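Local coordinates for protein extracellular ligand-binding receptor (Desulfohalobium retbaense DSM 5692, PDB 5ERE) that probably serves as an extracellular sensor that binds ketoleucine in a periplasmic-binding-protein module and cytosine in a tandem PAS-type sensor module, at residues V25-E31 and Y260-T264. Sequence-based numbering, arbitrary orientation.
Sequences VELALAE and YDLCT
A helix pair packs Ala28 against Tyr260 and Cys263 on one side of the parallel sheet in the periplasmic-binding-protein module. The helices run roughly parallel, 31° apart, with segment axes 8.7 Å from each other. Ala28 sits at the centre. Its CB lies 3.6 Å from Cys263 CB and also touches CD1 on the Tyr260 ring. Cys263 SG meets Val25 CG2 at 3.6 Å. That sulfur is anti to its own carbonyl carbon (chi1 -60°), which turns it to Val25. Leu29 adds CD1 against Cys263 CB at 4.1 Å. Such helices flanking a parallel sheet are characteristic of the alpha/beta lobes of the leucine-binding protein family. Val25 and Leu29 also touch Ile38 of strand 37-42, and Leu262 reaches strand 88-92, so both helices rest on the same sheet. At the exposed margin, Tyr260 OH donates a hydrogen bond to Glu31 OE2 (3.1 Å), arriving from above the carboxylate plane. Carboxylate and ring are nearly perpendicular, at 83°. Glu31 is poorly ordered, so this link is probably loose. An alanine in place of Tyr260 would probably leave Glu31 without this donor and open a gap beside Ala28. The Tyr260 ring also meets Phe240 of helix 239-248.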
loop_
_atom_site.group_PDB
_atom_site.type_symbol
_atom_site.label_atom_id
_atom_site.label_comp_id
_atom_site.label_asym_id
_atom_site.label_seq_id
_atom_site.Cartn_x
_atom_site.Cartn_y
_atom_site.Cartn_z
ATOM N N VAL A 25 23.172 -9.407 -13.890
ATOM C CA VAL A 25 24.371 -8.756 -13.402
ATOM C C VAL A 25 25.445 -8.715 -14.467
ATOM O O VAL A 25 26.123 -7.702 -14.624
ATOM C CB VAL A 25 24.895 -9.464 -12.168
ATOM C CG1 VAL A 25 26.322 -9.083 -11.864
ATOM C CG2 VAL A 25 24.009 -9.107 -11.007
ATOM N N GLU A 26 25.596 -9.817 -15.188
ATOM C CA GLU A 26 26.624 -9.905 -16.198
ATOM C C GLU A 26 26.247 -9.060 -17.384
ATOM O O GLU A 26 27.112 -8.394 -17.940
ATOM C CB GLU A 26 26.888 -11.335 -16.619
ATOM C CG GLU A 26 27.414 -12.154 -15.442
ATOM C CD GLU A 26 28.486 -13.133 -15.814
ATOM O OE1 GLU A 26 29.666 -12.712 -15.852
ATOM O OE2 GLU A 26 28.143 -14.314 -16.048
ATOM N N LEU A 27 24.968 -9.039 -17.742
ATOM C CA LEU A 27 24.514 -8.187 -18.842
ATOM C C LEU A 27 24.735 -6.681 -18.536
ATOM O O LEU A 27 25.210 -5.901 -19.381
ATOM C CB LEU A 27 23.050 -8.486 -19.125
ATOM C CG LEU A 27 22.421 -7.794 -20.325
ATOM C CD1 LEU A 27 23.047 -8.301 -21.598
ATOM C CD2 LEU A 27 20.963 -8.111 -20.326
ATOM N N ALA A 28 24.416 -6.304 -17.302
ATOM C CA ALA A 28 24.536 -4.949 -16.796
ATOM C C ALA A 28 25.994 -4.457 -16.786
ATOM O O ALA A 28 26.281 -3.290 -17.097
ATOM C CB ALA A 28 23.956 -4.882 -15.408
ATOM N N LEU A 29 26.909 -5.350 -16.429
ATOM C CA LEU A 29 28.311 -4.978 -16.281
ATOM C C LEU A 29 28.990 -4.780 -17.623
ATOM O O LEU A 29 29.783 -3.864 -17.786
ATOM C CB LEU A 29 29.077 -6.034 -15.493
ATOM C CG LEU A 29 29.605 -5.486 -14.175
ATOM C CD1 LEU A 29 28.414 -5.247 -13.282
ATOM C CD2 LEU A 29 30.606 -6.430 -13.534
ATOM N N ALA A 30 28.687 -5.668 -18.565
ATOM C CA ALA A 30 29.252 -5.597 -19.893
ATOM C C ALA A 30 29.001 -4.217 -20.535
ATOM O O ALA A 30 29.908 -3.643 -21.126
ATOM C CB ALA A 30 28.678 -6.706 -20.753
ATOM N N GLU A 31 27.785 -3.685 -20.377
ATOM C CA GLU A 31 27.387 -2.432 -21.021
ATOM C C GLU A 31 27.887 -1.177 -20.295
ATOM O O GLU A 31 28.236 -0.188 -20.939
ATOM C CB GLU A 31 25.853 -2.364 -21.159
ATOM C CG GLU A 31 25.074 -2.214 -19.853
ATOM C CD GLU A 31 23.727 -1.514 -20.022
ATOM O OE1 GLU A 31 22.831 -2.068 -20.699
ATOM O OE2 GLU A 31 23.568 -0.403 -19.464
ATOM N N TYR A 260 19.614 -5.826 -12.143
ATOM C CA TYR A 260 20.084 -4.887 -13.135
ATOM C C TYR A 260 20.159 -3.460 -12.557
ATOM O O TYR A 260 21.145 -2.747 -12.792
ATOM C CB TYR A 260 19.176 -4.899 -14.397
ATOM C CG TYR A 260 19.577 -3.884 -15.428
ATOM C CD1 TYR A 260 20.550 -4.183 -16.372
ATOM C CD2 TYR A 260 18.991 -2.613 -15.460
ATOM C CE1 TYR A 260 20.950 -3.233 -17.339
ATOM C CE2 TYR A 260 19.382 -1.661 -16.419
ATOM C CZ TYR A 260 20.352 -1.983 -17.350
ATOM O OH TYR A 260 20.727 -1.061 -18.309
ATOM N N ASP A 261 19.133 -3.013 -11.832
ATOM C CA ASP A 261 19.199 -1.667 -11.241
ATOM C C ASP A 261 20.258 -1.545 -10.146
ATOM O O ASP A 261 20.873 -0.468 -9.975
ATOM C CB ASP A 261 17.862 -1.216 -10.670
ATOM C CG ASP A 261 16.888 -0.756 -11.733
ATOM O OD1 ASP A 261 17.237 -0.809 -12.934
ATOM O OD2 ASP A 261 15.763 -0.346 -11.356
ATOM N N LEU A 262 20.498 -2.614 -9.415
ATOM C CA LEU A 262 21.601 -2.607 -8.474
ATOM C C LEU A 262 22.927 -2.373 -9.181
ATOM O O LEU A 262 23.732 -1.570 -8.717
ATOM C CB LEU A 262 21.690 -3.913 -7.715
ATOM C CG LEU A 262 23.043 -4.071 -7.002
ATOM C CD1 LEU A 262 23.172 -2.983 -5.974
ATOM C CD2 LEU A 262 23.090 -5.391 -6.350
ATOM N N CYS A 263 23.191 -3.102 -10.270
ATOM C CA CYS A 263 24.483 -2.914 -10.970
ATOM C C CYS A 263 24.613 -1.549 -11.548
ATOM O O CYS A 263 25.697 -0.965 -11.498
ATOM C CB CYS A 263 24.720 -3.943 -12.070
ATOM S SG CYS A 263 24.744 -5.583 -11.425
ATOM N N THR A 264 23.533 -1.032 -12.116
ATOM C CA THR A 264 23.572 0.290 -12.757
ATOM C C THR A 264 23.969 1.367 -11.751
ATOM O O THR A 264 24.850 2.195 -11.995
ATOM C CB THR A 264 22.183 0.618 -13.376
ATOM O OG1 THR A 264 21.991 -0.229 -14.516
ATOM C CG2 THR A 264 22.064 2.069 -13.779
#